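Local coordinates for Two-component insecticidal protein 16 kDa unit (Alcaligenes faecalis, PDB 5V3S) that is the 16 kDa aegerolysin-family component of a two-component insecticidal protein that kills corn rootworm, probably acting with its partner much as Cry34Ab1 does with Cry35Ab1, at residues G86-L89 and K94-F97; F97-D102 and G136-T141. All coordinates share one frame; numbering follows the deposited sequence.

Contact 1 (G86-L89 and K94-F97)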
ATOM      1  N   GLY A  86      -5.548   4.853   1.157  1.00  9.65           N
ATOM      2  CA  GLY A  86      -4.628   4.930   0.028  1.00  8.99           C
ATOM      3  C   GLY A  86      -3.326   5.624   0.401  1.00  8.54           C
ATOM      4  O   GLY A  86      -3.129   6.148   1.527  1.00  8.37           O
ATOM      5  N   PHE A  87      -2.410   5.660  -0.594  1.00  8.71           N
ATOM      6  CA  PHE A  87      -1.130   6.346  -0.456  1.00  8.92           C
ATOM      7  C   PHE A  87      -0.544   6.468  -1.839  1.00  8.38           C
ATOM      8  O   PHE A  87      -0.967   5.780  -2.771  1.00  9.62           O
ATOM      9  CB  PHE A  87      -0.115   5.620   0.468  1.00  9.61           C
ATOM     10  CG  PHE A  87       0.303   4.259  -0.014  1.00 10.02           C
ATOM     11  CD1 PHE A  87      -0.504   3.137   0.259  1.00 10.70           C
ATOM     12  CD2 PHE A  87       1.484   4.087  -0.824  1.00 10.73           C
ATOM     13  CE1 PHE A  87      -0.141   1.917  -0.203  1.00 11.83           C
ATOM     14  CE2 PHE A  87       1.845   2.796  -1.283  1.00  9.47           C
ATOM     15  CZ  PHE A  87       0.989   1.733  -0.964  1.00 12.25           C
ATOM     16  N   SER A  88       0.520   7.233  -1.931  1.00  9.19           N
ATOM     17  CA  SER A  88       1.202   7.575  -3.174  1.00  9.36           C
ATOM     18  C   SER A  88       2.699   7.356  -3.021  1.00  8.76           C
ATOM     19  O   SER A  88       3.242   7.350  -1.940  1.00 10.00           O
ATOM     20  CB  SER A  88       0.900   9.008  -3.679  1.00  9.70           C
ATOM     21  OG  SER A  88      -0.528   9.258  -3.858  1.00 10.29           O
ATOM     22  N   LEU A  89       3.344   7.061  -4.129  1.00  9.03           N
ATOM     23  CA  LEU A  89       4.822   6.881  -4.020  1.00  9.67           C
ATOM     24  C   LEU A  89       5.431   7.804  -5.017  1.00  8.98           C
ATOM     25  O   LEU A  89       4.988   7.888  -6.156  1.00 10.18           O
ATOM     26  CB  LEU A  89       5.269   5.522  -4.418  1.00 10.00           C
ATOM     27  CG  LEU A  89       6.710   5.133  -4.168  1.00  9.91           C
ATOM     28  CD1 LEU A  89       7.025   4.942  -2.733  1.00 11.64           C
ATOM     29  CD2 LEU A  89       7.043   3.882  -4.923  1.00  9.97           C
ATOM     30  N   LYS A  94       8.686  13.413  -8.542  1.00 18.74           N
ATOM     31  CA  LYS A  94       7.942  12.762  -9.605  1.00 18.23           C
ATOM     32  C   LYS A  94       6.952  11.768  -8.945  1.00 15.11           C
ATOM     33  O   LYS A  94       7.352  10.875  -8.190  1.00 13.23           O
ATOM     34  CB  LYS A  94       8.849  12.001 -10.540  1.00 23.56           C
ATOM     35  CG  LYS A  94       9.943  12.846 -11.198  1.00 30.04           C
ATOM     36  CD  LYS A  94       9.714  12.919 -12.700  1.00 34.51           C
ATOM     37  CE  LYS A  94      10.392  11.779 -13.459  1.00 41.05           C
ATOM     38  NZ  LYS A  94      10.671  12.144 -14.902  1.00 44.21           N
ATOM     39  N   LEU A  95       5.672  11.917  -9.247  1.00 14.92           N
ATOM     40  CA  LEU A  95       4.675  10.936  -8.749  1.00 11.82           C
ATOM     41  C   LEU A  95       4.771   9.657  -9.621  1.00 12.74           C
ATOM     42  O   LEU A  95       4.581   9.731 -10.837  1.00 13.42           O
ATOM     43  CB  LEU A  95       3.288  11.559  -8.850  1.00 12.37           C
ATOM     44  CG  LEU A  95       2.120  10.635  -8.392  1.00 13.22           C
ATOM     45  CD1 LEU A  95       2.237  10.203  -6.977  1.00 12.88           C
ATOM     46  CD2 LEU A  95       0.833  11.424  -8.626  1.00 13.96           C
ATOM     47  N   VAL A  96       5.031   8.488  -8.988  1.00 10.60           N
ATOM     48  CA  VAL A  96       5.191   7.241  -9.671  1.00 10.47           C
ATOM     49  C   VAL A  96       3.847   6.476  -9.709  1.00 11.65           C
ATOM     50  O   VAL A  96       3.425   6.078 -10.805  1.00 10.96           O
ATOM     51  CB  VAL A  96       6.296   6.457  -9.006  1.00 11.75           C
ATOM     52  CG1 VAL A  96       6.432   5.061  -9.613  1.00 12.56           C
ATOM     53  CG2 VAL A  96       7.580   7.315  -9.105  1.00 11.66           C
ATOM     54  N   PHE A  97       3.192   6.325  -8.572  1.00  9.79           N
ATOM     55  CA  PHE A  97       1.815   5.659  -8.503  1.00  9.15           C
ATOM     56  C   PHE A  97       0.967   6.159  -7.352  1.00  9.14           C
ATOM     57  O   PHE A  97       1.421   6.787  -6.425  1.00 10.46           O
ATOM     58  CB  PHE A  97       1.819   4.126  -8.501  1.00  9.44           C
ATOM     59  CG  PHE A  97       2.318   3.448  -7.220  1.00  9.76           C
ATOM     60  CD1 PHE A  97       1.567   3.361  -6.087  1.00  9.56           C
ATOM     61  CD2 PHE A  97       3.569   2.808  -7.185  1.00  9.76           C
ATOM     62  CE1 PHE A  97       2.019   2.681  -4.956  1.00 10.29           C
ATOM     63  CE2 PHE A  97       4.018   2.152  -6.082  1.00  9.99           C
ATOM     64  CZ  PHE A  97       3.239   2.092  -4.934  1.00 10.83           C
TER
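Leu89 and Phe97 pair across an antiparallel hairpin that contains a classic beta bulge. Leu89 N gives a hydrogen bond to Phe97 O at 3.0 Å. Leu89 O takes one from Val96 N at 2.9 Å. A weak third bond reaches the same oxygen from Phe97 N at 3.4 Å. Two successive residues, Val96 and Phe97, thus face the single residue Leu89.

The Phe97 side chain can be followed outward from CB. Its chi1 of 72° puts CG between the backbone N and the carbonyl carbon, which swings the ring over until one face lies against Leu89 CB. This CB makes a CH-pi contact, 4.1 Å from the ring centroid and offset toward the rim near CE2 and CZ. CE2 also meets Leu89 CD2 at 3.7 Å. CE1 touches Phe87 CE2 at 3.7 Å. That Phe87 atom comes in at the edge of the Phe97 ring, near its plane, but the ring pair as a whole is oblique, with planes at 69°.

Strand 31-38 flanks strand 83-91 on its other side and touches Phe87 and Leu89. Val142 of strand 136-144, in the second sheet, packs against Leu89, Val96 and Phe97.

Contact 2 (F97-D102 and G136-T141)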
ATOM      1  N   PHE A  97       3.192   6.325  -8.572  1.00  9.79           N
ATOM      2  CA  PHE A  97       1.815   5.659  -8.503  1.00  9.15           C
ATOM      3  C   PHE A  97       0.967   6.159  -7.352  1.00  9.14           C
ATOM      4  O   PHE A  97       1.421   6.787  -6.425  1.00 10.46           O
ATOM      5  CB  PHE A  97       1.819   4.126  -8.501  1.00  9.44           C
ATOM      6  CG  PHE A  97       2.318   3.448  -7.220  1.00  9.76           C
ATOM      7  CD1 PHE A  97       1.567   3.361  -6.087  1.00  9.56           C
ATOM      8  CD2 PHE A  97       3.569   2.808  -7.185  1.00  9.76           C
ATOM      9  CE1 PHE A  97       2.019   2.681  -4.956  1.00 10.29           C
ATOM     10  CE2 PHE A  97       4.018   2.152  -6.082  1.00  9.99           C
ATOM     11  CZ  PHE A  97       3.239   2.092  -4.934  1.00 10.83           C
ATOM     12  N   GLU A  98      -0.315   5.949  -7.514  1.00  9.26           N
ATOM     13  CA  GLU A  98      -1.322   6.198  -6.492  1.00  9.36           C
ATOM     14  C   GLU A  98      -1.983   4.851  -6.284  1.00  9.61           C
ATOM     15  O   GLU A  98      -2.222   4.089  -7.273  1.00 10.62           O
ATOM     16  CB  GLU A  98      -2.331   7.224  -6.947  1.00 10.21           C
ATOM     17  CG  GLU A  98      -1.720   8.633  -7.053  1.00 11.64           C
ATOM     18  CD  GLU A  98      -2.591   9.578  -7.857  1.00 11.21           C
ATOM     19  OE1 GLU A  98      -3.340   9.172  -8.776  1.00 12.93           O
ATOM     20  OE2 GLU A  98      -2.570  10.707  -7.496  1.00 13.47           O
ATOM     21  N   TYR A  99      -2.131   4.472  -4.997  1.00 10.11           N
ATOM     22  CA  TYR A  99      -2.824   3.246  -4.695  1.00 10.92           C
ATOM     23  C   TYR A  99      -4.052   3.521  -3.785  1.00 10.98           C
ATOM     24  O   TYR A  99      -4.021   4.443  -2.979  1.00 11.72           O
ATOM     25  CB  TYR A  99      -1.863   2.250  -4.033  1.00 11.65           C
ATOM     26  CG  TYR A  99      -2.493   0.898  -3.822  1.00 12.56           C
ATOM     27  CD1 TYR A  99      -2.894   0.101  -4.945  1.00 12.21           C
ATOM     28  CD2 TYR A  99      -2.764   0.453  -2.536  1.00 14.00           C
ATOM     29  CE1 TYR A  99      -3.499  -1.148  -4.725  1.00 15.56           C
ATOM     30  CE2 TYR A  99      -3.301  -0.771  -2.323  1.00 13.89           C
ATOM     31  CZ  TYR A  99      -3.690  -1.558  -3.417  1.00 15.98           C
ATOM     32  OH  TYR A  99      -4.312  -2.752  -3.113  1.00 17.57           O
ATOM     33  N   TYR A 100      -5.093   2.702  -3.909  1.00 11.51           N
ATOM     34  CA  TYR A 100      -6.359   2.891  -3.123  1.00 12.97           C
ATOM     35  C   TYR A 100      -6.987   1.561  -2.942  1.00 13.02           C
ATOM     36  O   TYR A 100      -6.891   0.688  -3.833  1.00 11.75           O
ATOM     37  CB  TYR A 100      -7.351   3.867  -3.863  1.00 15.34           C
ATOM     38  CG  TYR A 100      -8.806   3.831  -3.362  1.00 18.44           C
ATOM     39  CD1 TYR A 100      -9.149   4.488  -2.216  1.00 19.45           C
ATOM     40  CD2 TYR A 100      -9.807   3.045  -3.992  1.00 20.75           C
ATOM     41  CE1 TYR A 100     -10.407   4.414  -1.654  1.00 20.99           C
ATOM     42  CE2 TYR A 100     -11.101   2.997  -3.462  1.00 21.58           C
ATOM     43  CZ  TYR A 100     -11.382   3.718  -2.282  1.00 21.03           C
ATOM     44  OH  TYR A 100     -12.606   3.710  -1.706  1.00 21.96           O
ATOM     45  N   TRP A 101      -7.534   1.332  -1.741  1.00 14.50           N
ATOM     46  CA  TRP A 101      -8.217   0.086  -1.425  1.00 13.62           C
ATOM     47  C   TRP A 101      -9.517   0.396  -0.635  1.00 14.60           C
ATOM     48  O   TRP A 101      -9.621   1.406   0.028  1.00 14.14           O
ATOM     49  CB  TRP A 101      -7.294  -0.850  -0.628  1.00 14.29           C
ATOM     50  CG  TRP A 101      -6.949  -0.332   0.728  1.00 14.71           C
ATOM     51  CD1 TRP A 101      -7.650  -0.534   1.879  1.00 15.45           C
ATOM     52  CD2 TRP A 101      -5.849   0.510   1.091  1.00 13.74           C
ATOM     53  NE1 TRP A 101      -7.084   0.112   2.908  1.00 15.95           N
ATOM     54  CE2 TRP A 101      -5.962   0.769   2.459  1.00 15.26           C
ATOM     55  CE3 TRP A 101      -4.727   0.990   0.414  1.00 14.08           C
ATOM     56  CZ2 TRP A 101      -5.042   1.573   3.149  1.00 13.84           C
ATOM     57  CZ3 TRP A 101      -3.839   1.796   1.094  1.00 13.57           C
ATOM     58  CH2 TRP A 101      -3.968   2.029   2.454  1.00 13.89           C
ATOM     59  N   ASP A 102     -10.496  -0.487  -0.788  1.00 14.88           N
ATOM     60  CA  ASP A 102     -11.729  -0.374  -0.064  1.00 16.66           C
ATOM     61  C   ASP A 102     -12.079  -1.778   0.269  1.00 17.78           C
ATOM     62  O   ASP A 102     -12.421  -2.544  -0.613  1.00 23.07           O
ATOM     63  CB  ASP A 102     -12.778   0.359  -0.901  1.00 17.52           C
ATOM     64  CG  ASP A 102     -14.094   0.486  -0.145  1.00 19.26           C
ATOM     65  OD1 ASP A 102     -14.050   0.512   1.102  1.00 20.22           O
ATOM     66  OD2 ASP A 102     -15.139   0.539  -0.799  1.00 25.54           O
ATOM     67  N   GLY A 136      -5.920  -9.373   2.476  1.00 17.04           N
ATOM     68  CA  GLY A 136      -4.732 -10.219   2.480  1.00 17.57           C
ATOM     69  C   GLY A 136      -3.426  -9.485   2.154  1.00 15.74           C
ATOM     70  O   GLY A 136      -3.322  -8.345   2.386  1.00 13.11           O
ATOM     71  N   ASN A 137      -2.448 -10.216   1.636  1.00 17.21           N
ATOM     72  CA  ASN A 137      -1.118  -9.699   1.336  1.00 16.29           C
ATOM     73  C   ASN A 137      -1.092  -9.178  -0.112  1.00 15.65           C
ATOM     74  O   ASN A 137      -1.587  -9.843  -1.052  1.00 14.54           O
ATOM     75  CB  ASN A 137      -0.046 -10.778   1.504  1.00 19.01           C
ATOM     76  CG  ASN A 137       0.053 -11.310   2.933  1.00 22.28           C
ATOM     77  OD1 ASN A 137       0.535 -10.645   3.800  1.00 24.63           O
ATOM     78  ND2 ASN A 137      -0.548 -12.467   3.193  1.00 25.47           N
ATOM     79  N   ILE A 138      -0.457  -8.020  -0.330  1.00 12.35           N
ATOM     80  CA  ILE A 138      -0.377  -7.415  -1.661  1.00 11.94           C
ATOM     81  C   ILE A 138       1.101  -6.984  -1.772  1.00 12.69           C
ATOM     82  O   ILE A 138       1.671  -6.543  -0.779  1.00 10.24           O
ATOM     83  CB  ILE A 138      -1.249  -6.090  -1.752  1.00 13.50           C
ATOM     84  CG1 ILE A 138      -2.746  -6.348  -1.352  1.00 14.85           C
ATOM     85  CG2 ILE A 138      -1.156  -5.428  -3.104  1.00 13.46           C
ATOM     86  CD1 ILE A 138      -3.489  -5.169  -0.739  1.00 15.53           C
ATOM     87  N   PHE A 139       1.632  -7.039  -2.980  1.00 13.34           N
ATOM     88  CA  PHE A 139       3.041  -6.832  -3.306  1.00 14.05           C
ATOM     89  C   PHE A 139       3.066  -5.906  -4.490  1.00 12.03           C
ATOM     90  O   PHE A 139       2.454  -6.167  -5.486  1.00 11.45           O
ATOM     91  CB  PHE A 139       3.628  -8.203  -3.683  1.00 17.92           C
ATOM     92  CG  PHE A 139       5.101  -8.253  -4.038  1.00 22.36           C
ATOM     93  CD1 PHE A 139       6.071  -7.563  -3.337  1.00 26.74           C
ATOM     94  CD2 PHE A 139       5.526  -9.161  -5.014  1.00 23.88           C
ATOM     95  CE1 PHE A 139       7.427  -7.716  -3.636  1.00 24.62           C
ATOM     96  CE2 PHE A 139       6.867  -9.312  -5.328  1.00 25.83           C
ATOM     97  CZ  PHE A 139       7.827  -8.621  -4.612  1.00 24.51           C
ATOM     98  N   ILE A 140       3.804  -4.781  -4.378  1.00 11.09           N
ATOM     99  CA  ILE A 140       4.078  -3.902  -5.543  1.00 10.68           C
ATOM    100  C   ILE A 140       5.614  -3.781  -5.698  1.00 10.99           C
ATOM    101  O   ILE A 140       6.246  -3.531  -4.749  1.00 11.82           O
ATOM    102  CB  ILE A 140       3.447  -2.522  -5.380  1.00 11.97           C
ATOM    103  CG1 ILE A 140       1.923  -2.668  -5.131  1.00 13.44           C
ATOM    104  CG2 ILE A 140       3.777  -1.638  -6.604  1.00 12.95           C
ATOM    105  CD1 ILE A 140       1.230  -1.335  -4.970  1.00 15.62           C
ATOM    106  N   THR A 141       6.113  -4.049  -6.876  1.00 10.59           N
ATOM    107  CA  THR A 141       7.460  -3.830  -7.308  1.00 12.16           C
ATOM    108  C   THR A 141       7.481  -2.574  -8.165  1.00 11.06           C
ATOM    109  O   THR A 141       6.591  -2.259  -9.008  1.00 11.06           O
ATOM    110  CB  THR A 141       8.099  -5.087  -7.989  1.00 12.96           C
ATOM    111  OG1 THR A 141       7.253  -5.524  -9.109  1.00 11.73           O
ATOM    112  CG2 THR A 141       8.212  -6.286  -6.975  1.00 14.66           C
TER
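The rings of Phe97 and Tyr99 both meet Ile140, and each meeting is oblique. Ile140 reaches the outer end of the Phe97 ring with two methyl groups. Its CG2 is 3.8 Å from Phe97 CE2, and its CD1 is 4.0 Å from Phe97 CZ. The two methyls get there by different routes. CG2, anti to the backbone N of Ile140, leans toward the ring straight from CB. CG1 runs crosswise to the gap between the strands, and the extended chi2 of -180° then turns CD1 toward the ring. The Tyr99 ring has a looser contact, with CD1 at 4.4 Å from Ile140 CD1.

This is face-to-face packing of two beta sheets, the beta sandwich of the aegerolysin fold. The two strand segments run antiparallel at 174°, with their axes 11.3 Å apart at closest approach. Only side chains bridge that gap.

Ile138 meets the phenol end of Tyr99 from the opposite direction. Ile138 CD1 lies 3.5 Å from Tyr99 OH, and its CG2 lies 4.1 Å from the same oxygen. Tyr99 is a buried residue; its hydroxyl lies against these methyls and is hydrogen-bonded to Asp111 OD2 of the neighbouring strand 110-115. Ile22 of strand 19-27 touches both Tyr99 and Ile138, and Lys125 of strand 121-126 does the same.

Contact 1 is made within one sheet, and contact 2 joins that sheet to the other. Their centres lie about 11 Å apart. They share Phe97, whose ring serves the hairpin partner Leu89 and the opposing Ile140 at once. Strand 94-103 carries one segment of each contact. Beyond the bulge the hairpin pairing goes on into contact 2: Phe87 O is 2.8 Å from Tyr99 N, a probable hydrogen bond. Further along, Trp101 CZ3 packs 3.4 Å from Gly86 CA and 3.7 Å from Phe87 CD1. Phe97, Tyr99 and Trp101 are all buried, and all three point from strand 94-103 toward strand 136-144 of the other sheet.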